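Local coordinates for protein succinate-semialdehyde dehydrogenase (Synechococcus sp., PDB 4ITA) that probably catalyses the NADP-dependent oxidation of succinic semialdehyde to succinate, as an aldehyde dehydrogenase with a Rossmann-type cofactor-binding fold, at residues I196-V201 with L219-K225; K202-G208 with K225-L231; A325-L331 with T346-P352. All coordinates share one frame; numbering follows the deposited sequence.

Interaction 1 (I196-V201 with L219-K225); sequences IKDPRV and LAGQEIK. With EDO (1,2-ethanediol), chain P.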
loop_
_atom_site.group_PDB
_atom_site.type_symbol
_atom_site.label_atom_id
_atom_site.label_comp_id
_atom_site.label_asym_id
_atom_site.label_seq_id
_atom_site.Cartn_x
_atom_site.Cartn_y
_atom_site.Cartn_z
ATOM N N ILE A 196 -13.332 -6.789 -8.309
ATOM C CA ILE A 196 -11.876 -6.780 -8.137
ATOM C C ILE A 196 -11.140 -7.326 -9.363
ATOM O O ILE A 196 -10.063 -6.833 -9.726
ATOM C CB ILE A 196 -11.460 -7.601 -6.894
ATOM C CG1 ILE A 196 -12.036 -6.981 -5.623
ATOM C CG2 ILE A 196 -9.931 -7.732 -6.803
ATOM C CD1 ILE A 196 -11.926 -7.874 -4.409
ATOM N N LYS A 197 -11.725 -8.338 -10.003
ATOM C CA LYS A 197 -11.087 -8.972 -11.155
ATOM C C LYS A 197 -11.305 -8.220 -12.463
ATOM O O LYS A 197 -10.689 -8.556 -13.480
ATOM C CB LYS A 197 -11.570 -10.419 -11.316
ATOM C CG LYS A 197 -10.948 -11.361 -10.303
ATOM C CD LYS A 197 -11.399 -12.794 -10.512
ATOM C CE LYS A 197 -10.547 -13.746 -9.697
ATOM N NZ LYS A 197 -11.030 -15.149 -9.826
ATOM N N ASP A 198 -12.169 -7.208 -12.461
ATOM C CA ASP A 198 -12.436 -6.477 -13.695
ATOM C C ASP A 198 -11.222 -5.623 -14.046
ATOM O O ASP A 198 -10.703 -4.910 -13.194
ATOM C CB ASP A 198 -13.671 -5.600 -13.547
ATOM C CG ASP A 198 -14.091 -4.982 -14.865
ATOM O OD1 ASP A 198 -13.503 -3.956 -15.260
ATOM O OD2 ASP A 198 -14.998 -5.543 -15.514
ATOM N N PRO A 199 -10.764 -5.690 -15.306
ATOM C CA PRO A 199 -9.530 -4.974 -15.660
ATOM C C PRO A 199 -9.627 -3.456 -15.520
ATOM O O PRO A 199 -8.596 -2.796 -15.380
ATOM C CB PRO A 199 -9.300 -5.361 -17.126
ATOM C CG PRO A 199 -10.609 -5.897 -17.607
ATOM C CD PRO A 199 -11.264 -6.518 -16.415
ATOM N N ARG A 200 -10.834 -2.905 -15.531
ATOM C CA ARG A 200 -11.006 -1.460 -15.401
ATOM C C ARG A 200 -10.885 -0.978 -13.954
ATOM O O ARG A 200 -10.647 0.206 -13.696
ATOM C CB ARG A 200 -12.352 -1.039 -15.994
ATOM C CG ARG A 200 -12.452 -1.340 -17.492
ATOM C CD ARG A 200 -13.892 -1.353 -17.979
ATOM N NE ARG A 200 -14.609 -2.527 -17.485
ATOM C CZ ARG A 200 -15.709 -3.015 -18.045
ATOM N NH1 ARG A 200 -16.217 -2.443 -19.127
ATOM N NH2 ARG A 200 -16.296 -4.083 -17.528
ATOM N N VAL A 201 -11.061 -1.887 -13.006
ATOM C CA VAL A 201 -10.958 -1.542 -11.596
ATOM C C VAL A 201 -9.482 -1.567 -11.198
ATOM O O VAL A 201 -8.802 -2.569 -11.404
ATOM C CB VAL A 201 -11.809 -2.497 -10.737
ATOM C CG1 VAL A 201 -11.580 -2.252 -9.255
ATOM C CG2 VAL A 201 -13.282 -2.327 -11.088
ATOM N N LEU A 219 -7.581 -11.303 -3.069
ATOM C CA LEU A 219 -8.032 -11.213 -4.461
ATOM C C LEU A 219 -7.338 -10.080 -5.208
ATOM O O LEU A 219 -6.886 -10.260 -6.344
ATOM C CB LEU A 219 -9.558 -11.039 -4.536
ATOM C CG LEU A 219 -10.417 -12.258 -4.169
ATOM C CD1 LEU A 219 -11.877 -11.847 -4.029
ATOM C CD2 LEU A 219 -10.268 -13.389 -5.186
ATOM N N ALA A 220 -7.252 -8.909 -4.578
ATOM C CA ALA A 220 -6.588 -7.765 -5.194
ATOM C C ALA A 220 -5.106 -8.042 -5.417
ATOM O O ALA A 220 -4.539 -7.654 -6.443
ATOM C CB ALA A 220 -6.775 -6.523 -4.345
ATOM N N GLY A 221 -4.477 -8.723 -4.462
ATOM C CA GLY A 221 -3.076 -9.082 -4.594
ATOM C C GLY A 221 -2.819 -9.954 -5.808
ATOM O O GLY A 221 -1.861 -9.726 -6.552
ATOM N N GLN A 222 -3.691 -10.935 -6.031
ATOM C CA GLN A 222 -3.582 -11.789 -7.206
ATOM C C GLN A 222 -3.659 -10.978 -8.499
ATOM O O GLN A 222 -3.024 -11.325 -9.499
ATOM C CB GLN A 222 -4.676 -12.850 -7.189
ATOM C CG GLN A 222 -4.669 -13.773 -8.394
ATOM C CD GLN A 222 -3.412 -14.622 -8.485
ATOM O OE1 GLN A 222 -2.856 -15.029 -7.467
ATOM N NE2 GLN A 222 -2.965 -14.899 -9.707
ATOM N N GLU A 223 -4.429 -9.887 -8.471
ATOM C CA GLU A 223 -4.609 -9.033 -9.643
ATOM C C GLU A 223 -3.627 -7.862 -9.715
ATOM O O GLU A 223 -3.764 -7.000 -10.584
ATOM C CB GLU A 223 -6.044 -8.496 -9.683
ATOM C CG GLU A 223 -7.120 -9.575 -9.638
ATOM C CD GLU A 223 -7.008 -10.553 -10.785
ATOM O OE1 GLU A 223 -6.806 -10.100 -11.926
ATOM O OE2 GLU A 223 -7.115 -11.771 -10.542
ATOM N N ILE A 224 -2.636 -7.846 -8.819
ATOM C CA ILE A 224 -1.625 -6.779 -8.773
ATOM C C ILE A 224 -2.274 -5.405 -8.584
ATOM O O ILE A 224 -1.968 -4.449 -9.297
ATOM C CB ILE A 224 -0.720 -6.756 -10.047
ATOM C CG1 ILE A 224 -0.312 -8.170 -10.462
ATOM C CG2 ILE A 224 0.527 -5.889 -9.828
ATOM C CD1 ILE A 224 0.427 -8.937 -9.387
ATOM N N LYS A 225 -3.191 -5.308 -7.628
ATOM C CA LYS A 225 -3.875 -4.044 -7.390
ATOM C C LYS A 225 -3.685 -3.596 -5.955
ATOM O O LYS A 225 -3.791 -4.399 -5.032
ATOM C CB LYS A 225 -5.363 -4.159 -7.740
ATOM C CG LYS A 225 -5.587 -4.450 -9.215
ATOM C CD LYS A 225 -7.035 -4.712 -9.570
ATOM C CE LYS A 225 -7.120 -5.127 -11.027
ATOM N NZ LYS A 225 -8.526 -5.298 -11.495
HETATM C C1 EDO P . -0.951 -17.495 -11.572
HETATM O O1 EDO P . -0.558 -16.250 -10.976
HETATM C C2 EDO P . 0.219 -18.064 -12.360
HETATM O O2 EDO P . 0.499 -17.201 -13.468
HETATM O O HOH W 1 -8.130 -7.442 -13.373
#

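Interaction 2 (K202-G208 with K225-L231); sequences KAATLTG and KPTLLEL. With NDP (NADPH dihydro-nicotinamide-adenine-dinucleotide phosphate), chain C; EDO (1,2-ethanediol), chain K.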
loop_
_atom_site.group_PDB
_atom_site.type_symbol
_atom_site.label_atom_id
_atom_site.label_comp_id
_atom_site.label_asym_id
_atom_site.label_seq_id
_atom_site.Cartn_x
_atom_site.Cartn_y
_atom_site.Cartn_z
ATOM N N LYS A 202 -8.977 -0.451 -10.666
ATOM C CA LYS A 202 -7.528 -0.281 -10.492
ATOM C C LYS A 202 -7.026 -0.429 -9.059
ATOM O O LYS A 202 -5.828 -0.616 -8.834
ATOM C CB LYS A 202 -7.077 1.067 -11.070
ATOM C CG LYS A 202 -7.420 1.259 -12.552
ATOM C CD LYS A 202 -6.898 0.126 -13.440
ATOM C CE LYS A 202 -7.156 0.455 -14.905
ATOM N NZ LYS A 202 -6.829 -0.665 -15.825
ATOM N N ALA A 203 -7.939 -0.361 -8.097
ATOM C CA ALA A 203 -7.563 -0.340 -6.697
ATOM C C ALA A 203 -8.786 -0.654 -5.863
ATOM O O ALA A 203 -9.911 -0.522 -6.334
ATOM C CB ALA A 203 -7.015 1.025 -6.326
ATOM N N ALA A 204 -8.569 -1.068 -4.623
ATOM C CA ALA A 204 -9.689 -1.374 -3.741
ATOM C C ALA A 204 -9.386 -1.008 -2.301
ATOM O O ALA A 204 -8.262 -1.171 -1.819
ATOM C CB ALA A 204 -10.069 -2.835 -3.846
ATOM N N THR A 205 -10.407 -0.514 -1.616
ATOM C CA THR A 205 -10.306 -0.157 -0.214
ATOM C C THR A 205 -11.450 -0.824 0.548
ATOM O O THR A 205 -12.581 -0.927 0.046
ATOM C CB THR A 205 -10.298 1.380 -0.044
ATOM O OG1 THR A 205 -9.992 1.718 1.310
ATOM C CG2 THR A 205 -11.621 2.005 -0.450
ATOM N N LEU A 206 -11.153 -1.320 1.744
ATOM C CA LEU A 206 -12.186 -1.941 2.562
ATOM C C LEU A 206 -12.072 -1.490 4.001
ATOM O O LEU A 206 -10.976 -1.468 4.575
ATOM C CB LEU A 206 -12.112 -3.471 2.484
ATOM C CG LEU A 206 -13.178 -4.259 3.252
ATOM C CD1 LEU A 206 -13.547 -5.551 2.525
ATOM C CD2 LEU A 206 -12.727 -4.611 4.683
ATOM N N THR A 207 -13.217 -1.131 4.570
ATOM C CA THR A 207 -13.369 -0.928 6.001
ATOM C C THR A 207 -14.335 -2.003 6.485
ATOM O O THR A 207 -15.424 -2.169 5.929
ATOM C CB THR A 207 -13.906 0.481 6.298
ATOM O OG1 THR A 207 -12.971 1.446 5.796
ATOM C CG2 THR A 207 -14.091 0.684 7.797
ATOM N N GLY A 208 -13.932 -2.767 7.490
ATOM C CA GLY A 208 -14.715 -3.920 7.895
ATOM C C GLY A 208 -13.951 -4.880 8.778
ATOM O O GLY A 208 -12.964 -4.508 9.406
ATOM N N LYS A 225 -3.191 -5.308 -7.628
ATOM C CA LYS A 225 -3.875 -4.044 -7.390
ATOM C C LYS A 225 -3.685 -3.596 -5.955
ATOM O O LYS A 225 -3.791 -4.399 -5.032
ATOM C CB LYS A 225 -5.363 -4.159 -7.740
ATOM C CG LYS A 225 -5.587 -4.450 -9.215
ATOM C CD LYS A 225 -7.035 -4.712 -9.570
ATOM C CE LYS A 225 -7.120 -5.127 -11.027
ATOM N NZ LYS A 225 -8.526 -5.298 -11.495
ATOM N N PRO A 226 -3.408 -2.300 -5.764
ATOM C CA PRO A 226 -3.165 -1.807 -4.408
ATOM C C PRO A 226 -4.430 -1.758 -3.572
ATOM O O PRO A 226 -5.542 -1.596 -4.102
ATOM C CB PRO A 226 -2.628 -0.390 -4.642
ATOM C CG PRO A 226 -3.235 0.024 -5.955
ATOM C CD PRO A 226 -3.299 -1.237 -6.779
ATOM N N THR A 227 -4.246 -1.905 -2.262
ATOM C CA THR A 227 -5.352 -1.872 -1.316
ATOM C C THR A 227 -5.048 -1.022 -0.099
ATOM O O THR A 227 -3.898 -0.661 0.165
ATOM C CB THR A 227 -5.734 -3.276 -0.819
ATOM O OG1 THR A 227 -4.587 -3.916 -0.251
ATOM C CG2 THR A 227 -6.271 -4.121 -1.956
ATOM N N LEU A 228 -6.108 -0.719 0.642
ATOM C CA LEU A 228 -6.027 -0.073 1.937
ATOM C C LEU A 228 -7.059 -0.807 2.779
ATOM O O LEU A 228 -8.195 -0.989 2.331
ATOM C CB LEU A 228 -6.374 1.414 1.808
ATOM C CG LEU A 228 -6.183 2.282 3.064
ATOM C CD1 LEU A 228 -5.948 3.738 2.697
ATOM C CD2 LEU A 228 -7.371 2.193 3.991
ATOM N N LEU A 229 -6.664 -1.258 3.969
ATOM C CA LEU A 229 -7.568 -1.974 4.868
ATOM C C LEU A 229 -7.687 -1.263 6.204
ATOM O O LEU A 229 -6.685 -1.031 6.880
ATOM C CB LEU A 229 -7.090 -3.409 5.107
ATOM C CG LEU A 229 -7.040 -4.360 3.915
ATOM C CD1 LEU A 229 -6.654 -5.751 4.396
ATOM C CD2 LEU A 229 -8.380 -4.418 3.204
ATOM N N GLU A 230 -8.918 -0.928 6.569
ATOM C CA GLU A 230 -9.246 -0.327 7.851
ATOM C C GLU A 230 -10.102 -1.341 8.600
ATOM O O GLU A 230 -11.299 -1.461 8.345
ATOM C CB GLU A 230 -10.021 0.978 7.632
ATOM C CG GLU A 230 -9.227 2.102 6.945
ATOM C CD GLU A 230 -8.418 2.960 7.908
ATOM O OE1 GLU A 230 -8.484 2.731 9.134
ATOM O OE2 GLU A 230 -7.712 3.879 7.428
ATOM N N LEU A 231 -9.491 -2.088 9.508
ATOM C CA LEU A 231 -10.199 -3.180 10.164
ATOM C C LEU A 231 -10.481 -2.870 11.629
ATOM O O LEU A 231 -10.365 -1.718 12.058
ATOM C CB LEU A 231 -9.456 -4.512 9.982
ATOM C CG LEU A 231 -9.023 -4.791 8.535
ATOM C CD1 LEU A 231 -8.264 -6.105 8.469
ATOM C CD2 LEU A 231 -10.212 -4.794 7.537
HETATM P PA NDP C . -18.090 -7.173 7.781
HETATM O O1A NDP C . -16.636 -7.358 7.453
HETATM O O2A NDP C . -18.965 -8.375 8.006
HETATM O O5B NDP C . -18.763 -6.313 6.612
HETATM C C5B NDP C . -18.172 -5.104 6.118
HETATM C C4B NDP C . -18.369 -4.985 4.608
HETATM O O4B NDP C . -17.647 -6.039 3.964
HETATM C C3B NDP C . -19.816 -5.161 4.166
HETATM O O3B NDP C . -20.034 -4.381 2.983
HETATM C C2B NDP C . -19.882 -6.635 3.814
HETATM O O2B NDP C . -20.909 -6.954 2.885
HETATM C C1B NDP C . -18.544 -6.795 3.148
HETATM N N9A NDP C . -18.013 -8.167 3.129
HETATM C C8A NDP C . -18.097 -9.113 4.085
HETATM N N7A NDP C . -17.440 -10.231 3.694
HETATM C C5A NDP C . -16.912 -9.986 2.484
HETATM C C6A NDP C . -16.104 -10.718 1.496
HETATM N N6A NDP C . -15.713 -11.982 1.751
HETATM N N1A NDP C . -15.782 -10.077 0.357
HETATM C C2A NDP C . -16.162 -8.819 0.098
HETATM N N3A NDP C . -16.903 -8.090 0.946
HETATM C C4A NDP C . -17.290 -8.623 2.123
HETATM O O3 NDP C . -18.065 -6.165 9.056
HETATM P PN NDP C . -19.015 -5.992 10.363
HETATM O O1N NDP C . -19.425 -7.329 10.937
HETATM O O2N NDP C . -20.049 -4.953 10.026
HETATM O O5D NDP C . -17.971 -5.333 11.397
HETATM C C5D NDP C . -17.440 -4.037 11.159
HETATM C C4D NDP C . -15.931 -4.065 11.319
HETATM O O4D NDP C . -15.356 -2.904 10.701
HETATM C C3D NDP C . -15.486 -4.031 12.767
HETATM O O3D NDP C . -14.404 -4.946 12.973
HETATM C C2D NDP C . -15.067 -2.581 12.921
HETATM O O2D NDP C . -14.162 -2.433 14.016
HETATM C C1D NDP C . -14.405 -2.308 11.586
HETATM N N1N NDP C . -14.291 -0.860 11.367
HETATM C C2N NDP C . -13.133 -0.327 10.942
HETATM C C3N NDP C . -12.860 1.020 11.174
HETATM C C7N NDP C . -11.593 1.658 10.687
HETATM O O7N NDP C . -11.669 2.749 10.126
HETATM N N7N NDP C . -10.428 1.043 10.874
HETATM C C4N NDP C . -13.831 1.888 11.940
HETATM C C5N NDP C . -15.166 1.308 11.872
HETATM C C6N NDP C . -15.342 -0.043 11.589
HETATM P P2B NDP C . -22.295 -7.618 3.354
HETATM O O1X NDP C . -23.020 -7.780 2.050
HETATM O O2X NDP C . -21.948 -8.936 4.004
HETATM O O3X NDP C . -22.982 -6.663 4.283
HETATM C C1 EDO K . -0.736 -3.398 0.218
HETATM O O1 EDO K . -0.066 -2.265 0.791
HETATM C C2 EDO K . -1.432 -3.007 -1.090
HETATM O O2 EDO K . -1.190 -1.627 -1.399
#

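Interaction 3 (A325-L331 with T346-P352); sequences AGAKILL and TILTEIP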
loop_
_atom_site.group_PDB
_atom_site.type_symbol
_atom_site.label_atom_id
_atom_site.label_comp_id
_atom_site.label_asym_id
_atom_site.label_seq_id
_atom_site.Cartn_x
_atom_site.Cartn_y
_atom_site.Cartn_z
ATOM N N ALA A 325 -16.246 -19.384 31.738
ATOM C CA ALA A 325 -14.831 -19.609 32.010
ATOM C C ALA A 325 -14.383 -19.050 33.361
ATOM O O ALA A 325 -13.327 -19.429 33.872
ATOM C CB ALA A 325 -13.979 -19.028 30.896
ATOM N N GLY A 326 -15.165 -18.134 33.925
ATOM C CA GLY A 326 -14.854 -17.578 35.230
ATOM C C GLY A 326 -14.905 -16.063 35.337
ATOM O O GLY A 326 -14.762 -15.520 36.425
ATOM N N ALA A 327 -15.100 -15.370 34.216
ATOM C CA ALA A 327 -15.209 -13.914 34.247
ATOM C C ALA A 327 -16.417 -13.499 35.069
ATOM O O ALA A 327 -17.417 -14.217 35.125
ATOM C CB ALA A 327 -15.312 -13.349 32.845
ATOM N N LYS A 328 -16.325 -12.334 35.702
ATOM C CA LYS A 328 -17.418 -11.821 36.521
ATOM C C LYS A 328 -18.151 -10.695 35.808
ATOM O O LYS A 328 -17.531 -9.867 35.143
ATOM C CB LYS A 328 -16.880 -11.326 37.861
ATOM C CG LYS A 328 -16.160 -12.409 38.649
ATOM C CD LYS A 328 -17.031 -13.650 38.811
ATOM C CE LYS A 328 -16.255 -14.755 39.497
ATOM N NZ LYS A 328 -15.419 -14.197 40.598
ATOM N N ILE A 329 -19.472 -10.682 35.944
ATOM C CA ILE A 329 -20.305 -9.616 35.406
ATOM C C ILE A 329 -20.552 -8.590 36.500
ATOM O O ILE A 329 -21.170 -8.892 37.526
ATOM C CB ILE A 329 -21.673 -10.141 34.936
ATOM C CG1 ILE A 329 -21.513 -11.193 33.839
ATOM C CG2 ILE A 329 -22.546 -8.984 34.446
ATOM C CD1 ILE A 329 -22.823 -11.865 33.436
ATOM N N LEU A 330 -20.075 -7.372 36.289
ATOM C CA LEU A 330 -20.319 -6.294 37.235
ATOM C C LEU A 330 -21.645 -5.611 36.907
ATOM O O LEU A 330 -22.328 -5.088 37.792
ATOM C CB LEU A 330 -19.156 -5.297 37.186
ATOM C CG LEU A 330 -19.098 -4.165 38.212
ATOM C CD1 LEU A 330 -18.997 -4.716 39.629
ATOM C CD2 LEU A 330 -17.923 -3.254 37.914
ATOM N N LEU A 331 -22.015 -5.647 35.630
ATOM C CA LEU A 331 -23.204 -4.978 35.134
ATOM C C LEU A 331 -23.615 -5.594 33.800
ATOM O O LEU A 331 -22.752 -5.898 32.981
ATOM C CB LEU A 331 -22.901 -3.493 34.924
ATOM C CG LEU A 331 -24.096 -2.651 34.479
ATOM C CD1 LEU A 331 -25.018 -2.375 35.663
ATOM C CD2 LEU A 331 -23.647 -1.358 33.860
ATOM N N THR A 346 -22.397 -3.272 29.585
ATOM C CA THR A 346 -21.924 -4.418 30.342
ATOM C C THR A 346 -20.473 -4.201 30.741
ATOM O O THR A 346 -19.691 -3.638 29.976
ATOM C CB THR A 346 -22.043 -5.705 29.497
ATOM O OG1 THR A 346 -23.419 -5.959 29.199
ATOM C CG2 THR A 346 -21.458 -6.921 30.216
ATOM N N ILE A 347 -20.118 -4.645 31.945
ATOM C CA ILE A 347 -18.736 -4.592 32.399
ATOM C C ILE A 347 -18.323 -5.966 32.892
ATOM O O ILE A 347 -19.011 -6.553 33.736
ATOM C CB ILE A 347 -18.537 -3.553 33.523
ATOM C CG1 ILE A 347 -18.910 -2.145 33.035
ATOM C CG2 ILE A 347 -17.102 -3.604 34.054
ATOM C CD1 ILE A 347 -18.986 -1.106 34.147
ATOM N N LEU A 348 -17.223 -6.477 32.339
ATOM C CA LEU A 348 -16.644 -7.759 32.740
ATOM C C LEU A 348 -15.316 -7.532 33.443
ATOM O O LEU A 348 -14.481 -6.733 32.995
ATOM C CB LEU A 348 -16.418 -8.661 31.522
ATOM C CG LEU A 348 -17.618 -8.977 30.624
ATOM C CD1 LEU A 348 -17.186 -9.809 29.425
ATOM C CD2 LEU A 348 -18.727 -9.671 31.401
ATOM N N THR A 349 -15.126 -8.244 34.550
ATOM C CA THR A 349 -13.902 -8.161 35.332
ATOM C C THR A 349 -13.379 -9.565 35.606
ATOM O O THR A 349 -14.073 -10.559 35.358
ATOM C CB THR A 349 -14.159 -7.475 36.682
ATOM O OG1 THR A 349 -15.035 -8.292 37.470
ATOM C CG2 THR A 349 -14.795 -6.097 36.486
ATOM N N GLU A 350 -12.152 -9.637 36.110
ATOM C CA GLU A 350 -11.553 -10.904 36.541
ATOM C C GLU A 350 -11.606 -11.960 35.444
ATOM O O GLU A 350 -11.904 -13.128 35.696
ATOM C CB GLU A 350 -12.245 -11.434 37.803
ATOM C CG GLU A 350 -12.250 -10.470 38.970
ATOM C CD GLU A 350 -13.036 -11.004 40.156
ATOM O OE1 GLU A 350 -13.169 -12.242 40.271
ATOM O OE2 GLU A 350 -13.523 -10.185 40.962
ATOM N N ILE A 351 -11.322 -11.545 34.217
ATOM C CA ILE A 351 -11.343 -12.469 33.098
ATOM C C ILE A 351 -10.133 -13.394 33.188
ATOM O O ILE A 351 -9.004 -12.924 33.284
ATOM C CB ILE A 351 -11.356 -11.715 31.755
ATOM C CG1 ILE A 351 -12.558 -10.764 31.705
ATOM C CG2 ILE A 351 -11.379 -12.699 30.589
ATOM C CD1 ILE A 351 -12.434 -9.670 30.672
ATOM N N PRO A 352 -10.374 -14.715 33.180
ATOM C CA PRO A 352 -9.282 -15.688 33.313
ATOM C C PRO A 352 -8.242 -15.577 32.206
ATOM O O PRO A 352 -8.595 -15.333 31.052
ATOM C CB PRO A 352 -10.003 -17.036 33.203
ATOM C CG PRO A 352 -11.403 -16.755 33.625
ATOM C CD PRO A 352 -11.693 -15.369 33.128
HETATM O O HOH W 2 -11.734 -15.243 37.524
#

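Interaction 1 (I196-V201 with L219-K225)
The carboxylate of E223 lies against the aliphatic part of K197, OE2 3.9 Å from K197 CG, and the two side chains cross at a slant; farther along the loop the guanidinium of R200 takes the D198 carboxylate at its edge, in plane. That grip is side-on, NE to OD1 and NH2 to OD2, both on syn sides of the carboxylate. OD1 also accepts from R200 N, closing an Asx turn. K197 NZ forms a salt bridge with E193, and E223 OE1 one with R432 of the second subunit. In the cofactor-binding domain, a Schellman motif ends helix 210-222, with I224 at positive phi as its C-prime residue. I196 packs its branches against L219 and A220 of this helix, CG2 3.7 Å from A220 N and CD1 4.0 Å from L219 CB, crossing L219 at about a right angle. K225, whose N closes the motif on A220 O, is extended past CG (chi2 174°) and carries its ammonium into the loop after helix 192-197. There NZ donates to I196 O and, at 2.7 Å, to V201 O. D198 O lies 2.8 Å from K225 NZ. A water 2.9 Å from NZ accepts from it and donates to K197 O.

Interaction 2 (K202-G208 with K225-L231)
T207 and E230 stand side by side and point the same way, T207 OG1 3.5 Å from E230 CB, and T205 with L228 repeats this on the same face of the sheet. On the opposite face L206 CB meets L229 CD2, while the end of L206 crosses L231 at about a right angle, L206 CD2 3.8 Å from L231 CD2. Backbone bonds join the parallel strands, the straightest from E230 N to L206 O (2.9 Å, 175°). At their C-terminal ends the strands reach NADPH. T207 turns CG2 to 3.4 Å from the nicotinamide C2N of NADPH, and G208 brings its bare CA to 3.1 Å from the ribose O4D. The E230 chain bends at chi2 (-87°), which carries OE1 round to accept from the carboxamide N7N at 3.1 Å; L231 O accepts from the same N7N at 3.0 Å. An alanine in place of this glutamate has no OE1, and the carboxamide, left with L231 O of this pair of acceptors, is likely to be freer to turn. Strand 201-207, helix 210-222 and strand 227-230 form a Rossmann-type beta-alpha-beta crossover, its strand ends lining the nicotinamide pocket.

Interaction 3 (A325-L331 with T346-P352)
K328 sets its CB 3.6 Å from OG1 of T349, its partner on the neighbouring strand. Its CG already comes close to the E350 carboxylate, 3.4 Å from OE1; a bend at chi2 (-53°) takes the chain across the E350 side chain at a slant, CE passes OE1 at 4.1 Å, and a second bend at chi4 (40°) folds NZ back to a salt bridge with E350 OE1 at 3.0 Å. The ammonium comes from the syn side but well above the carboxylate plane, by 33°. The backbones beneath pair both ways, K328 N to T349 O and T349 N to K328 O. Strand 328-331 is the outermost strand, within this chain, of the mixed sheet that also holds strands 235-239 and 267-273. It runs antiparallel to strand 346-349, and a beta bulge at L330 and L331 breaks the pairing: both residues face I347, whose O accepts from L330 N and whose N donates to L331 O at 3.1 Å. L330 CD2 lies alongside I347 CG2, and F288 of helix 274-289 covers L331 and I347. On the other face I329 CG1 meets L348 CD2 at 4.0 Å, with V323 of helix 309-325 against I329. That helix ends in a Schellman motif at G326, where P352 sets CG 3.3 Å from A325 O. A water donates to both G326 O and E350 O.

Interactions 1 and 2 are neighbours in one domain, their centres 11 Å apart. They share K225, whose side chain serves the first while its backbone leads into strand 227-230 of the second; between them A220 CB packs on T227 CG2 at 3.4 Å. Both face the second subunit: I224 of interaction 1 meets L231 there, and L229 and L231 of interaction 2 meet its I224. NADPH is held directly by interaction 2, whereas in interaction 1 the L219 side chain comes within about 6 Å of it. Interaction 3 belongs to the other large sheet, its centre about 45 Å from that of interaction 1 and 36 Å from that of interaction 2, with nearest atoms about 20 Å away from the latter.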